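Local structure of acetyltransferase-like, GNAT family (Bacteroides thetaiotaomicron, 3EY5) at residues I47-N52 / W68-F73; E109-V114 / L149-M154; K135-P140 / I175-K180. The protein probably acts as a GNAT-family N-acetyltransferase, carrying an acetyl group from acetyl-CoA to an amine acceptor whose identity is not established. All coordinates share one frame; numbering follows the deposited sequence. Where two conformers were deposited one is given.

Contact 1 of 3, residues I47-N52 / W68-F73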
# COMPACT_ATOMS: atom_id res chain seq x y z
N ILE A 47 7.67 6.39 13.39
CA ILE A 47 7.24 5.00 13.56
C ILE A 47 8.17 4.03 12.81
O ILE A 47 8.20 4.00 11.56
CB ILE A 47 5.73 4.80 13.20
CG1 ILE A 47 4.83 5.55 14.19
CG2 ILE A 47 5.34 3.33 13.13
CD1 ILE A 47 5.41 5.68 15.61
N GLY A 48 8.90 3.24 13.59
CA GLY A 48 10.03 2.43 13.11
C GLY A 48 9.68 1.28 12.20
O GLY A 48 10.44 0.96 11.28
N ASN A 49 8.53 0.65 12.44
CA ASN A 49 8.02 -0.37 11.54
C ASN A 49 7.09 0.20 10.42
O ASN A 49 6.44 -0.56 9.73
CB ASN A 49 7.30 -1.43 12.36
CG ASN A 49 5.98 -0.93 12.92
OD1 ASN A 49 5.89 0.21 13.38
ND2 ASN A 49 4.95 -1.76 12.85
N PHE A 50 7.04 1.52 10.26
CA PHE A 50 6.36 2.14 9.12
C PHE A 50 7.43 2.66 8.16
O PHE A 50 8.38 3.35 8.57
CB PHE A 50 5.38 3.29 9.56
CG PHE A 50 4.75 4.05 8.39
CD1 PHE A 50 3.79 3.44 7.58
CD2 PHE A 50 5.18 5.34 8.06
CE1 PHE A 50 3.24 4.11 6.46
CE2 PHE A 50 4.64 6.02 6.94
CZ PHE A 50 3.66 5.40 6.15
N HIS A 51 7.28 2.36 6.89
CA HIS A 51 8.32 2.71 5.94
C HIS A 51 7.74 3.45 4.74
O HIS A 51 6.88 2.92 4.01
CB HIS A 51 9.05 1.46 5.46
CG HIS A 51 9.68 0.66 6.55
ND1 HIS A 51 10.97 0.89 6.99
CD2 HIS A 51 9.21 -0.36 7.31
CE1 HIS A 51 11.27 0.05 7.96
NE2 HIS A 51 10.21 -0.72 8.18
N ASN A 52 8.22 4.67 4.55
CA ASN A 52 7.85 5.49 3.41
C ASN A 52 8.98 5.46 2.38
O ASN A 52 10.12 5.80 2.70
CB ASN A 52 7.58 6.92 3.90
CG ASN A 52 6.72 7.73 2.95
OD1 ASN A 52 6.68 7.45 1.73
ND2 ASN A 52 5.99 8.72 3.50
N TRP A 68 4.10 -1.34 6.03
CA TRP A 68 4.39 -1.69 7.39
C TRP A 68 5.07 -3.05 7.43
O TRP A 68 4.71 -4.00 6.71
CB TRP A 68 3.12 -1.77 8.20
CG TRP A 68 2.38 -0.51 8.28
CD1 TRP A 68 1.64 0.07 7.27
CD2 TRP A 68 2.26 0.35 9.42
NE1 TRP A 68 1.09 1.23 7.70
CE2 TRP A 68 1.45 1.44 9.02
CE3 TRP A 68 2.79 0.32 10.73
CZ2 TRP A 68 1.11 2.48 9.89
CZ3 TRP A 68 2.46 1.37 11.61
CH2 TRP A 68 1.63 2.43 11.18
N ASP A 69 6.02 -3.13 8.36
CA ASP A 69 6.76 -4.33 8.68
C ASP A 69 6.10 -4.97 9.92
O ASP A 69 6.09 -4.36 10.98
CB ASP A 69 8.19 -3.88 8.94
CG ASP A 69 9.07 -4.98 9.55
OD1 ASP A 69 8.75 -6.20 9.43
OD2 ASP A 69 10.12 -4.60 10.14
N PHE A 70 5.53 -6.17 9.77
CA PHE A 70 4.89 -6.92 10.87
C PHE A 70 5.57 -8.27 11.15
O PHE A 70 4.90 -9.23 11.54
CB PHE A 70 3.40 -7.19 10.60
CG PHE A 70 2.53 -5.97 10.66
CD1 PHE A 70 1.99 -5.44 9.50
CD2 PHE A 70 2.22 -5.36 11.87
CE1 PHE A 70 1.16 -4.32 9.55
CE2 PHE A 70 1.41 -4.23 11.92
CZ PHE A 70 0.88 -3.71 10.74
N ASP A 71 6.88 -8.33 10.95
CA ASP A 71 7.72 -9.50 11.33
C ASP A 71 7.37 -10.76 10.55
O ASP A 71 8.23 -11.37 9.96
CB ASP A 71 7.71 -9.79 12.84
CG ASP A 71 7.71 -8.53 13.68
OD1 ASP A 71 8.73 -7.80 13.66
OD2 ASP A 71 6.69 -8.30 14.38
N GLU A 72 6.10 -11.17 10.56
CA GLU A 72 5.68 -12.30 9.74
C GLU A 72 5.46 -11.91 8.28
O GLU A 72 5.68 -12.74 7.39
CB GLU A 72 4.38 -12.92 10.29
CG GLU A 72 4.49 -13.42 11.72
CD GLU A 72 3.85 -12.49 12.72
OE1 GLU A 72 3.35 -11.41 12.32
OE2 GLU A 72 3.83 -12.84 13.92
N PHE A 73 5.01 -10.68 8.04
CA PHE A 73 4.55 -10.21 6.71
C PHE A 73 4.69 -8.70 6.64
O PHE A 73 4.87 -8.04 7.69
CB PHE A 73 3.08 -10.59 6.44
CG PHE A 73 2.11 -9.92 7.38
CD1 PHE A 73 1.40 -8.80 6.99
CD2 PHE A 73 1.89 -10.43 8.63
CE1 PHE A 73 0.51 -8.18 7.86
CE2 PHE A 73 1.01 -9.80 9.52
CZ PHE A 73 0.32 -8.68 9.13
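D69 N donates to N49 O at 2.9 Å. The bond is nearly straight, and the donor lies in the plane of the N49 carbonyl. It sits at the open end of the beta hairpin formed by strands 50-57 and 60-69 of the GNAT sheet. N49 O also takes a CA-H contact from W68 CA, 3.3 Å away. Next comes the antiparallel non-hydrogen-bonded pair F50 and W68, whose side chains share one face of the sheet. A second, weak bond runs from N49 ND2 to D69 O at 3.4 Å. N49 has CG between its backbone N and carbonyl carbon (chi1 71°). This turns the amide toward W68 and puts ND2 at the edge of the indole, in its plane. The amide stands steeply to that ring, 75° between planes. Before the strand, I47 to F50 form a type I turn that brings the chain from helix 37-46 into the hairpin. On the D69 side, OD1 accepts from D71 N, an Asx turn that shapes the exit of strand 60-69. The D69 CB lies at the edge of the H51 ring, near its plane.

The packing centres on W68. F50 puts CB and CD1 over one face of the indole. F50 CB sits 4.0 Å from the centroid of the W68 six-membered ring, almost on the normal, a CH-pi contact. The two ring systems meet obliquely, with planes 55° apart. Helix 161-176 also packs on W68, through I175 and V176. The indole NE1 is satisfied by E77 OE1 on strand 74-81. I47 CG2 touches W68 CZ3 at 3.8 Å. F50 CD1 reaches W68 CE2 at 3.4 Å.

Contact 2 of 3, residues E109-V114 / L149-M154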
# COMPACT_ATOMS: atom_id res chain seq x y z
N GLU A 109 -4.68 -4.23 0.31
CA GLU A 109 -6.14 -4.19 0.15
C GLU A 109 -6.50 -3.72 -1.26
O GLU A 109 -5.81 -2.84 -1.83
CB GLU A 109 -6.79 -3.22 1.13
CG GLU A 109 -6.26 -3.26 2.56
CD GLU A 109 -6.98 -2.26 3.48
OE1 GLU A 109 -7.88 -1.54 2.98
OE2 GLU A 109 -6.67 -2.17 4.70
N VAL A 110 -7.53 -4.33 -1.84
CA VAL A 110 -8.11 -3.88 -3.09
C VAL A 110 -9.61 -3.67 -2.91
O VAL A 110 -10.24 -4.27 -2.04
CB VAL A 110 -7.89 -4.85 -4.28
CG1 VAL A 110 -6.44 -4.96 -4.61
CG2 VAL A 110 -8.49 -6.20 -4.01
N GLU A 111 -10.15 -2.80 -3.74
CA GLU A 111 -11.59 -2.67 -3.90
C GLU A 111 -12.28 -3.96 -4.34
O GLU A 111 -11.68 -4.78 -5.08
CB GLU A 111 -11.85 -1.57 -4.90
CG GLU A 111 -11.96 -0.24 -4.22
CD GLU A 111 -13.32 -0.13 -3.54
OE1 GLU A 111 -13.56 0.88 -2.84
OE2 GLU A 111 -14.14 -1.07 -3.71
N ARG A 112 -13.51 -4.18 -3.88
CA ARG A 112 -14.23 -5.38 -4.28
C ARG A 112 -14.72 -5.22 -5.73
O ARG A 112 -14.99 -4.10 -6.16
CB ARG A 112 -15.36 -5.74 -3.29
CG ARG A 112 -14.84 -6.03 -1.93
CD ARG A 112 -15.95 -6.62 -1.09
NE ARG A 112 -15.55 -6.70 0.30
CZ ARG A 112 -16.39 -7.02 1.27
NH1 ARG A 112 -17.64 -7.29 0.98
NH2 ARG A 112 -15.97 -7.05 2.53
N PRO A 113 -14.76 -6.35 -6.50
CA PRO A 113 -14.96 -6.21 -7.94
C PRO A 113 -16.39 -5.83 -8.30
O PRO A 113 -17.11 -6.60 -8.92
CB PRO A 113 -14.63 -7.60 -8.48
CG PRO A 113 -14.85 -8.50 -7.37
CD PRO A 113 -14.44 -7.74 -6.14
N VAL A 114 -16.77 -4.63 -7.95
CA VAL A 114 -18.06 -4.14 -8.35
C VAL A 114 -17.94 -3.40 -9.68
O VAL A 114 -18.63 -3.73 -10.63
CB VAL A 114 -18.67 -3.27 -7.27
CG1 VAL A 114 -19.81 -2.43 -7.85
CG2 VAL A 114 -19.16 -4.17 -6.11
N LEU A 149 -14.69 0.67 4.88
CA LEU A 149 -14.76 0.43 3.43
C LEU A 149 -14.65 -1.06 3.08
O LEU A 149 -13.68 -1.69 3.44
CB LEU A 149 -13.69 1.25 2.69
CG LEU A 149 -13.62 2.75 3.00
CD1 LEU A 149 -12.36 3.32 2.36
CD2 LEU A 149 -14.91 3.49 2.54
N PRO A 150 -15.67 -1.61 2.39
CA PRO A 150 -15.59 -3.02 2.01
C PRO A 150 -14.40 -3.21 1.06
O PRO A 150 -14.20 -2.38 0.20
CB PRO A 150 -16.92 -3.28 1.29
CG PRO A 150 -17.73 -2.01 1.43
CD PRO A 150 -16.78 -0.90 1.74
N MSE A 151 -13.57 -4.22 1.27
CA MSE A 151 -12.38 -4.43 0.44
C MSE A 151 -12.09 -5.87 0.48
O MSE A 151 -12.74 -6.62 1.18
CB MSE A 151 -11.16 -3.73 1.03
CG MSE A 151 -11.44 -2.30 1.31
SE MSE A 151 -11.09 -1.18 -0.25
CE MSE A 151 -9.72 -0.42 0.87
N TYR A 152 -11.08 -6.28 -0.27
CA TYR A 152 -10.56 -7.65 -0.16
C TYR A 152 -9.10 -7.49 0.10
O TYR A 152 -8.46 -6.53 -0.35
CB TYR A 152 -10.75 -8.44 -1.46
CG TYR A 152 -12.15 -8.97 -1.67
CD1 TYR A 152 -12.96 -9.34 -0.56
CD2 TYR A 152 -12.67 -9.15 -2.96
CE1 TYR A 152 -14.26 -9.85 -0.75
CE2 TYR A 152 -13.94 -9.66 -3.16
CZ TYR A 152 -14.73 -10.00 -2.06
OH TYR A 152 -16.00 -10.48 -2.27
N LEU A 153 -8.54 -8.47 0.77
CA LEU A 153 -7.07 -8.53 0.90
C LEU A 153 -6.55 -9.39 -0.24
O LEU A 153 -7.23 -10.30 -0.72
CB LEU A 153 -6.65 -9.13 2.22
CG LEU A 153 -7.05 -8.44 3.52
CD1 LEU A 153 -6.53 -9.36 4.68
CD2 LEU A 153 -6.44 -7.00 3.62
N MSE A 154 -5.33 -9.10 -0.64
CA MSE A 154 -4.66 -9.89 -1.67
C MSE A 154 -3.28 -10.12 -1.16
O MSE A 154 -2.67 -9.20 -0.60
CB MSE A 154 -4.64 -9.12 -2.98
CG MSE A 154 -6.00 -9.03 -3.62
SE MSE A 154 -5.80 -8.61 -5.46
CE MSE A 154 -5.15 -10.37 -6.02
O HOH W 1 -14.66 0.53 -0.65
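V110 N donates to Y152 O at 2.8 Å. Y152 N returns a bond of the same length to V110 O. This is the antiparallel hydrogen-bonded pair where strand 106-110 meets strand 149-156 in the GNAT sheet. E109 and L153 form the next, non-hydrogen-bonded pair, with E109 CG against L153 CD2.

Beyond the pair, the 109-114 chain leaves the strand and R112 reaches back over its neighbour. R112 NE donates to M151 O at 2.9 Å, with 164° at the hydrogen. The oxygen lies near the guanidinium plane, but the donor stands well above the M151 carbonyl plane. With its chain extended from CG to NE, R112 lies across the face of the Y152 ring. R112 CG sits 3.7 Å from the centroid of the Y152 ring, a CH-pi contact, and the guanidinium is almost parallel to the ring, 9° between planes. P150 CB covers the opposite guanidinium face. P113 CD adds a contact to Y152 CE2 at 3.6 Å. The side chain of selenomethionine M151 packs on E111, with M151 SE 4.1 Å from E111 CD.

On the other side of the sheet from E109, V110 CG2 packs on CG of selenomethionine M154 at 3.8 Å. Helix 116-127 covers this side, with I122 on V110 and Y125 on M154. At the exposed end, one water donates to both E111 OE1 and P150 O, bridging the two segments.

The polar ends of E109 and R112 are held by strand 136-139. E109 OE2 bonds Y137 OH, E109 OE1 bonds Q139 NE2, and R112 NH2 makes a salt bridge to D136. The guanidinium is therefore fixed in its rotation by its bonds and its two covered faces, and its positive charge is probably balanced largely by D136.

Contact 3 of 3, residues K135-P140 / I175-K180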
# COMPACT_ATOMS: atom_id res chain seq x y z
N LYS A 135 -12.44 -12.92 1.87
CA LYS A 135 -12.91 -12.84 3.23
C LYS A 135 -13.65 -11.52 3.29
O LYS A 135 -13.36 -10.61 2.54
CB LYS A 135 -11.71 -12.90 4.19
CG LYS A 135 -10.96 -14.22 4.10
CD LYS A 135 -11.65 -15.25 4.97
CE LYS A 135 -11.36 -16.69 4.57
NZ LYS A 135 -11.91 -17.57 5.70
N ASP A 136 -14.61 -11.41 4.19
CA ASP A 136 -15.40 -10.20 4.29
C ASP A 136 -14.59 -9.09 5.03
O ASP A 136 -14.94 -8.70 6.15
CB ASP A 136 -16.72 -10.50 5.00
CG ASP A 136 -17.70 -9.32 4.96
OD1 ASP A 136 -17.60 -8.49 4.00
OD2 ASP A 136 -18.57 -9.21 5.87
N TYR A 137 -13.54 -8.59 4.40
CA TYR A 137 -12.69 -7.56 4.98
C TYR A 137 -13.29 -6.12 4.82
O TYR A 137 -13.94 -5.81 3.81
CB TYR A 137 -11.32 -7.62 4.31
CG TYR A 137 -10.37 -6.59 4.90
CD1 TYR A 137 -9.86 -6.74 6.18
CD2 TYR A 137 -9.98 -5.48 4.17
CE1 TYR A 137 -8.99 -5.79 6.75
CE2 TYR A 137 -9.12 -4.52 4.72
CZ TYR A 137 -8.65 -4.67 6.03
OH TYR A 137 -7.77 -3.73 6.59
N TYR A 138 -13.04 -5.27 5.82
CA TYR A 138 -13.37 -3.84 5.81
C TYR A 138 -12.17 -3.01 6.23
O TYR A 138 -11.53 -3.32 7.24
CB TYR A 138 -14.54 -3.54 6.77
CG TYR A 138 -15.87 -3.98 6.19
CD1 TYR A 138 -16.32 -5.29 6.36
CD2 TYR A 138 -16.66 -3.10 5.43
CE1 TYR A 138 -17.51 -5.72 5.79
CE2 TYR A 138 -17.86 -3.51 4.88
CZ TYR A 138 -18.26 -4.82 5.06
OH TYR A 138 -19.45 -5.24 4.53
N GLN A 139 -11.86 -1.96 5.47
CA GLN A 139 -10.88 -0.98 5.91
C GLN A 139 -11.56 0.03 6.86
O GLN A 139 -12.47 0.76 6.44
CB GLN A 139 -10.30 -0.24 4.71
CG GLN A 139 -9.17 0.72 5.10
CD GLN A 139 -8.83 1.67 3.98
OE1 GLN A 139 -9.00 2.89 4.11
NE2 GLN A 139 -8.40 1.14 2.86
N PRO A 140 -11.09 0.08 8.14
CA PRO A 140 -11.55 1.09 9.10
C PRO A 140 -11.25 2.46 8.50
O PRO A 140 -10.33 2.58 7.72
CB PRO A 140 -10.64 0.86 10.34
CG PRO A 140 -10.11 -0.53 10.19
CD PRO A 140 -9.94 -0.68 8.66
N ILE A 175 -3.12 -1.70 14.46
CA ILE A 175 -1.86 -0.99 14.27
C ILE A 175 -1.89 0.05 13.18
O ILE A 175 -1.34 1.14 13.34
CB ILE A 175 -0.70 -1.96 14.03
CG1 ILE A 175 -0.56 -2.87 15.25
CG2 ILE A 175 0.62 -1.16 13.83
CD1 ILE A 175 -0.24 -4.29 14.95
N VAL A 176 -2.52 -0.27 12.06
CA VAL A 176 -2.49 0.68 10.97
C VAL A 176 -3.61 1.72 11.09
O VAL A 176 -3.43 2.90 10.82
CB VAL A 176 -2.49 -0.05 9.61
CG1 VAL A 176 -2.68 0.93 8.48
CG2 VAL A 176 -1.18 -0.84 9.45
N TYR A 177 -4.77 1.24 11.51
CA TYR A 177 -5.99 2.04 11.47
C TYR A 177 -6.43 2.55 12.84
O TYR A 177 -7.34 3.38 12.92
CB TYR A 177 -7.10 1.27 10.74
CG TYR A 177 -6.69 1.05 9.29
CD1 TYR A 177 -6.21 -0.16 8.87
CD2 TYR A 177 -6.78 2.08 8.36
CE1 TYR A 177 -5.82 -0.38 7.55
CE2 TYR A 177 -6.37 1.90 7.04
CZ TYR A 177 -5.89 0.65 6.65
OH TYR A 177 -5.49 0.41 5.35
N GLY A 178 -5.73 2.10 13.88
CA GLY A 178 -5.94 2.59 15.24
C GLY A 178 -7.30 2.27 15.81
O GLY A 178 -7.81 3.01 16.66
N VAL A 179 -7.90 1.16 15.37
CA VAL A 179 -9.12 0.63 16.00
C VAL A 179 -8.87 0.15 17.44
O VAL A 179 -7.81 -0.44 17.73
CB VAL A 179 -9.77 -0.50 15.13
CG1 VAL A 179 -10.86 -1.27 15.92
CG2 VAL A 179 -10.34 0.08 13.85
N LYS A 180 -9.83 0.44 18.32
CA LYS A 180 -9.93 -0.04 19.71
C LYS A 180 -8.87 0.57 20.61
O LYS A 180 -8.97 1.74 20.97
CB LYS A 180 -9.98 -1.58 19.82
CG LYS A 180 -8.66 -2.26 20.25
CD LYS A 180 -8.57 -3.69 19.70
CE LYS A 180 -7.86 -4.65 20.66
NZ LYS A 180 -6.49 -4.21 21.10
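Y177 CB meets P140 CG at 3.6 Å, and P140 CB lies equally near. The ring leaves CB with CG anti to the carbonyl carbon, beside the backbone N (chi1 -64°), which lays it against the proline. P140 CD sits over one face of the Y177 ring, 4.0 Å from its centroid, a CH-pi contact. The opposite face is covered by V176 CG1 of its own segment. Further out, Y177 CD2 lies 3.6 Å from P140 O. Here the chain leaving helix 161-176 closes against the end of strand 136-139, in the mixed sheet of the GNAT fold. Past the middle of the ring, Y177 CE2 meets Q139 CG at 3.6 Å, while Y177 CE1 comes near Y137 OH, 4.0 Å away; Q139 and Y137 are both held by E109. The Q139 amide is nearly parallel to the ring, 13° between planes. At the tip, OH bonds Y75 OH of strand 74-81. With an alanine in place of Y177, the space between P140 and V176 is likely to open and the Y75 hydroxyl to lose this partner. Beyond G178, V179 CG2 packs on P140 CB at 3.6 Å.

In the fold
All three contacts reach the one mixed sheet. Along the chain, contact 1 closes before the other two open, while the segments of contacts 2 and 3 alternate. Contacts 2 and 3 lie closest, centres 12 Å apart, joined by the neighbouring strands 136-139 and 149-156. Polar links from R112 and E109 tie them together. Contacts 1 and 3 have centres 16 Å apart and touch through packing: W68 and F70 meet I175 and V176. Contacts 1 and 2 do not touch, with nearest atoms about 8 Å apart. The end of helix 161-176 thus ties the early hairpin to the late strands of the acetyltransferase fold.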